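Side-chain contacts in putative ribose operon repressor (Burkholderia thailandensis, PDB 3EGC), which probably acts as a LacI-family transcriptional repressor that binds regulatory DNA, with a sugar-binding-type domain related to periplasmic binding proteins: residues A[106-109]-A[110-113]; A[252-256]-A[257-261]. One frame throughout, in Å; residues are numbered along the deposited sequence.

Contact 1: A[106-109]-A[110-113]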
ATOM      1  N   LEU A 106     -13.139  14.324  -3.423  1.00 29.93           N
ATOM      2  CA  LEU A 106     -11.846  14.774  -3.817  1.00 30.80           C
ATOM      3  C   LEU A 106     -11.077  15.433  -2.630  1.00 31.10           C
ATOM      4  O   LEU A 106     -11.653  15.773  -1.635  1.00 31.60           O
ATOM      5  CB  LEU A 106     -12.048  15.802  -4.933  1.00 30.38           C
ATOM      6  CG  LEU A 106     -13.043  15.402  -6.038  1.00 32.07           C
ATOM      7  CD1 LEU A 106     -13.327  16.635  -7.004  1.00 30.13           C
ATOM      8  CD2 LEU A 106     -12.543  14.179  -6.832  1.00 31.27           C
ATOM      9  N   SER A 107      -9.779  15.634  -2.779  1.00 31.32           N
ATOM     10  CA  SER A 107      -9.013  16.424  -1.790  1.00 32.34           C
ATOM     11  C   SER A 107      -8.983  17.894  -2.153  1.00 31.99           C
ATOM     12  O   SER A 107      -9.257  18.254  -3.312  1.00 30.86           O
ATOM     13  CB  SER A 107      -7.565  15.936  -1.669  1.00 31.65           C
ATOM     14  OG  SER A 107      -7.532  14.622  -1.140  1.00 33.71           O
ATOM     15  N   GLU A 108      -8.620  18.731  -1.181  1.00 31.75           N
ATOM     16  CA  GLU A 108      -8.340  20.151  -1.483  1.00 33.23           C
ATOM     17  C   GLU A 108      -6.937  20.383  -2.096  1.00 32.71           C
ATOM     18  O   GLU A 108      -6.018  20.969  -1.469  1.00 33.48           O
ATOM     19  CB  GLU A 108      -8.635  21.075  -0.283  1.00 33.34           C
ATOM     20  CG  GLU A 108      -7.726  20.832   0.939  1.00 36.34           C
ATOM     21  CD  GLU A 108      -8.258  21.465   2.230  1.00 38.81           C
ATOM     22  OE1 GLU A 108      -9.330  22.125   2.196  1.00 39.72           O
ATOM     23  OE2 GLU A 108      -7.588  21.300   3.270  1.00 38.26           O
ATOM     24  N   ASN A 109      -6.772  19.932  -3.330  1.00 31.74           N
ATOM     25  CA  ASN A 109      -5.437  19.947  -3.965  1.00 31.49           C
ATOM     26  C   ASN A 109      -4.763  21.314  -4.148  1.00 30.53           C
ATOM     27  O   ASN A 109      -3.609  21.486  -3.740  1.00 29.91           O
ATOM     28  CB  ASN A 109      -5.459  19.217  -5.285  1.00 31.61           C
ATOM     29  CG  ASN A 109      -5.945  17.759  -5.152  1.00 31.04           C
ATOM     30  OD1 ASN A 109      -5.342  16.963  -4.436  1.00 32.06           O
ATOM     31  ND2 ASN A 109      -6.979  17.407  -5.905  1.00 27.65           N
ATOM     32  N   VAL A 110      -5.456  22.271  -4.757  1.00 29.93           N
ATOM     33  CA  VAL A 110      -4.942  23.645  -4.835  1.00 29.92           C
ATOM     34  C   VAL A 110      -4.435  24.140  -3.450  1.00 30.22           C
ATOM     35  O   VAL A 110      -3.266  24.454  -3.268  1.00 29.77           O
ATOM     36  CB  VAL A 110      -6.048  24.660  -5.360  1.00 30.60           C
ATOM     37  CG1 VAL A 110      -5.417  26.012  -5.714  1.00 30.09           C
ATOM     38  CG2 VAL A 110      -6.781  24.144  -6.533  1.00 29.99           C
ATOM     39  N   ARG A 111      -5.332  24.211  -2.469  1.00 30.44           N
ATOM     40  CA  ARG A 111      -4.945  24.689  -1.137  1.00 31.21           C
ATOM     41  C   ARG A 111      -3.668  24.015  -0.515  1.00 30.48           C
ATOM     42  O   ARG A 111      -2.759  24.691  -0.008  1.00 29.26           O
ATOM     43  CB  ARG A 111      -6.080  24.548  -0.171  1.00 30.68           C
ATOM     44  CG  ARG A 111      -5.919  25.375   1.055  1.00 34.54           C
ATOM     45  CD  ARG A 111      -7.067  25.050   2.044  1.00 38.95           C
ATOM     46  NE  ARG A 111      -8.334  25.629   1.600  1.00 42.34           N
ATOM     47  CZ  ARG A 111      -9.495  25.451   2.210  1.00 44.06           C
ATOM     48  NH1 ARG A 111     -10.589  26.022   1.718  1.00 43.37           N
ATOM     49  NH2 ARG A 111      -9.566  24.672   3.284  1.00 42.89           N
ATOM     50  N   GLY A 112      -3.649  22.680  -0.546  1.00 30.07           N
ATOM     51  CA  GLY A 112      -2.554  21.932   0.058  1.00 28.69           C
ATOM     52  C   GLY A 112      -1.272  22.231  -0.695  1.00 28.30           C
ATOM     53  O   GLY A 112      -0.271  22.393  -0.060  1.00 28.02           O
ATOM     54  N   ALA A 113      -1.303  22.356  -2.035  1.00 27.89           N
ATOM     55  CA  ALA A 113      -0.070  22.602  -2.782  1.00 28.83           C
ATOM     56  C   ALA A 113       0.503  24.022  -2.501  1.00 29.47           C
ATOM     57  O   ALA A 113       1.729  24.184  -2.310  1.00 28.78           O
ATOM     58  CB  ALA A 113      -0.238  22.343  -4.314  1.00 27.86           C
TER
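E108 and R111 pair at the start of helix 109-122, where E108 is the N-cap. The chain leaves strand 103-107 here and crosses between the two subdomains of the periplasmic-binding-protein-like fold. An inverse gamma turn centred on E108, closed by a weak bond from N109 N to S107 O, makes the bend.

The R111 side chain crosses that of E108 at a slant. Its CB lies 3.8 Å from the E108 backbone O. The chain then bends at chi3 (-74°), which turns a face of the guanidinium to E108 OE1. CD comes 3.7 Å from E108 OE1, and NE is also 3.7 Å from E108 OE1. CZ is closer, with 3.3 Å to E108 OE1. At the tip NH2 reaches E108 OE1 at 2.8 Å. This is a salt bridge, but OE1 sits well out of the guanidinium plane and no N-H points at it, so the pair rests on charge alone. The carboxylate and guanidinium planes are 50° apart. E108 CG stands between its backbone N and carbonyl carbon (chi1 65°), and this torsion with the extended chain beyond it brings OE1 to R111. The other oxygen, OE2, accepts T269 N of strand 264-272, which gives the carboxylate a second partner.

N109 OD1 is hydrogen-bonded to R143 NH2 and N109 ND2 to E142 OE2, both on helix 138-153. The backbone carries the first helical turn. G112 N donates to E108 O at 3.1 Å. A113 N donates to N109 O at 3.0 Å, and A113 CB lies 3.5 Å from that same N109 O.

Contact 2: A[252-256]-A[257-261]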
ATOM      1  N   LEU A 252     -22.627   7.171  -1.670  1.00 28.82           N
ATOM      2  CA  LEU A 252     -23.162   6.151  -2.545  1.00 29.50           C
ATOM      3  C   LEU A 252     -24.367   5.449  -1.905  1.00 29.73           C
ATOM      4  O   LEU A 252     -25.317   5.082  -2.588  1.00 30.36           O
ATOM      5  CB  LEU A 252     -22.064   5.117  -2.946  1.00 28.85           C
ATOM      6  CG  LEU A 252     -22.536   4.125  -4.019  1.00 29.24           C
ATOM      7  CD1 LEU A 252     -22.651   4.879  -5.308  1.00 26.95           C
ATOM      8  CD2 LEU A 252     -21.568   2.836  -4.129  1.00 28.48           C
ATOM      9  N   ILE A 253     -24.323   5.254  -0.597  1.00 30.16           N
ATOM     10  CA  ILE A 253     -25.391   4.601   0.091  1.00 30.84           C
ATOM     11  C   ILE A 253     -26.676   5.465   0.109  1.00 31.64           C
ATOM     12  O   ILE A 253     -27.762   4.985  -0.236  1.00 32.17           O
ATOM     13  CB  ILE A 253     -24.958   4.200   1.500  1.00 31.08           C
ATOM     14  CG1 ILE A 253     -23.930   3.031   1.401  1.00 30.18           C
ATOM     15  CG2 ILE A 253     -26.199   3.866   2.373  1.00 27.30           C
ATOM     16  CD1 ILE A 253     -23.144   2.759   2.730  1.00 28.17           C
ATOM     17  N   HIS A 254     -26.554   6.719   0.509  1.00 32.00           N
ATOM     18  CA  HIS A 254     -27.603   7.704   0.303  1.00 32.33           C
ATOM     19  C   HIS A 254     -28.234   7.655  -1.100  1.00 32.15           C
ATOM     20  O   HIS A 254     -29.477   7.561  -1.220  1.00 32.47           O
ATOM     21  CB  HIS A 254     -27.067   9.098   0.578  1.00 32.11           C
ATOM     22  CG  HIS A 254     -26.760   9.331   2.022  1.00 34.04           C
ATOM     23  ND1 HIS A 254     -27.663   9.049   3.024  1.00 35.17           N
ATOM     24  CD2 HIS A 254     -25.670   9.840   2.631  1.00 31.85           C
ATOM     25  CE1 HIS A 254     -27.128   9.337   4.194  1.00 33.34           C
ATOM     26  NE2 HIS A 254     -25.920   9.822   3.980  1.00 33.60           N
ATOM     27  N   MET A 255     -27.402   7.689  -2.139  1.00 31.50           N
ATOM     28  CA  MET A 255     -27.891   7.623  -3.512  1.00 31.36           C
ATOM     29  C   MET A 255     -28.670   6.320  -3.804  1.00 31.84           C
ATOM     30  O   MET A 255     -29.595   6.340  -4.593  1.00 31.91           O
ATOM     31  CB  MET A 255     -26.763   7.779  -4.536  1.00 30.36           C
ATOM     32  CG  MET A 255     -26.059   9.074  -4.479  1.00 29.67           C
ATOM     33  SD  MET A 255     -24.467   9.238  -5.292  1.00 18.79           S
ATOM     34  CE  MET A 255     -24.976   9.073  -6.986  1.00 27.77           C
ATOM     35  N   ILE A 256     -28.255   5.209  -3.199  1.00 32.03           N
ATOM     36  CA  ILE A 256     -28.840   3.917  -3.493  1.00 32.60           C
ATOM     37  C   ILE A 256     -30.169   3.765  -2.757  1.00 34.11           C
ATOM     38  O   ILE A 256     -31.097   3.183  -3.291  1.00 33.63           O
ATOM     39  CB  ILE A 256     -27.917   2.775  -3.026  1.00 32.48           C
ATOM     40  CG1 ILE A 256     -26.621   2.730  -3.891  1.00 31.83           C
ATOM     41  CG2 ILE A 256     -28.694   1.435  -2.959  1.00 30.78           C
ATOM     42  CD1 ILE A 256     -25.516   1.904  -3.299  1.00 26.34           C
ATOM     43  N   GLU A 257     -30.230   4.246  -1.510  1.00 35.30           N
ATOM     44  CA  GLU A 257     -31.376   4.016  -0.633  1.00 36.34           C
ATOM     45  C   GLU A 257     -32.340   5.208  -0.732  1.00 37.13           C
ATOM     46  O   GLU A 257     -33.348   5.262  -0.052  1.00 38.21           O
ATOM     47  CB  GLU A 257     -30.925   3.742   0.821  1.00 35.98           C
ATOM     48  CG  GLU A 257     -29.926   2.548   0.996  1.00 36.27           C
ATOM     49  CD  GLU A 257     -29.484   2.285   2.459  1.00 38.39           C
ATOM     50  OE1 GLU A 257     -29.796   3.114   3.386  1.00 39.05           O
ATOM     51  OE2 GLU A 257     -28.826   1.238   2.666  1.00 35.91           O
ATOM     52  N   GLY A 258     -32.025   6.150  -1.600  1.00 38.09           N
ATOM     53  CA  GLY A 258     -32.836   7.329  -1.839  1.00 38.19           C
ATOM     54  C   GLY A 258     -32.935   8.286  -0.674  1.00 39.03           C
ATOM     55  O   GLY A 258     -34.001   8.900  -0.436  1.00 39.49           O
ATOM     56  N   THR A 259     -31.847   8.440   0.082  1.00 39.13           N
ATOM     57  CA  THR A 259     -31.913   9.309   1.245  1.00 38.94           C
ATOM     58  C   THR A 259     -31.047  10.532   1.090  1.00 39.05           C
ATOM     59  O   THR A 259     -30.974  11.341   1.991  1.00 39.00           O
ATOM     60  CB  THR A 259     -31.530   8.586   2.549  1.00 38.75           C
ATOM     61  OG1 THR A 259     -30.175   8.131   2.465  1.00 38.44           O
ATOM     62  CG2 THR A 259     -32.426   7.428   2.812  1.00 38.93           C
ATOM     63  N   GLY A 260     -30.344  10.629  -0.030  1.00 39.50           N
ATOM     64  CA  GLY A 260     -29.462  11.755  -0.309  1.00 39.73           C
ATOM     65  C   GLY A 260     -29.066  11.831  -1.771  1.00 39.82           C
ATOM     66  O   GLY A 260     -29.361  10.933  -2.557  1.00 39.47           O
ATOM     67  N   ASN A 261     -28.412  12.926  -2.125  1.00 40.32           N
ATOM     68  CA  ASN A 261     -27.990  13.206  -3.502  1.00 41.40           C
ATOM     69  C   ASN A 261     -26.458  13.086  -3.757  1.00 40.98           C
ATOM     70  O   ASN A 261     -25.651  13.196  -2.846  1.00 40.02           O
ATOM     71  CB  ASN A 261     -28.424  14.635  -3.872  1.00 41.78           C
ATOM     72  CG  ASN A 261     -29.922  14.753  -4.022  1.00 44.46           C
ATOM     73  OD1 ASN A 261     -30.668  13.866  -3.621  1.00 46.02           O
ATOM     74  ND2 ASN A 261     -30.363  15.825  -4.632  1.00 45.24           N
TER
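H254 and T259 meet through their side chains where helix 241-257 gives way to a surface loop. H254 ND1 and T259 OG1 are 2.7 Å apart in a nearly straight hydrogen bond (173°), and either could be the donor. The hydroxyl lies at the edge of the imidazole, in its plane, while the two side chains cross at about a right angle. T259 chi1 (62°) sets OG1 between the backbone N and the carbonyl carbon, turned in to the ring. H254 has CG beside its own backbone N (chi1 -69°), which lets the ring reach T259. H254 CB lies 3.7 Å from G260 CA.

On another side of the helix, E257 and I253 lie side by side and point the same way. The extended E257 chain brings its CD to 3.6 Å from I253 CG2. The carboxylate continues to Y39, whose OH is hydrogen-bonded to OE2. M255 makes a looser contact, with CG 4.1 Å from N261 C.

The backbone closes the turn. E257 N donates to I253 O at 2.9 Å. H254 O then accepts T259 N at 2.8 Å and, weakly, G260 N. G258 has positive phi. The turn has the 6→1 bond, T259 N to H254 O, and the C' glycine of a Schellman motif, but not its second, 5→2 bond. It is a glycine-based C-cap of a helix.

Contact 1 and contact 2 come in series along the chain and do not touch. Their centres are 26 Å apart, and their nearest atoms about 12 Å. Contact 1 opens a helix near the middle of the chain, 9 Å from its centre, at a crossover between subdomains. Contact 2 closes a helix at the surface, 25 Å from that centre. Strand 264-272 relates them: it follows the loop of 257-261, and then pairs with strand 103-107, which leads into contact 1. In relatives of this fold the ligand pocket lies between the subdomains, so contact 1 is probably the nearer to it.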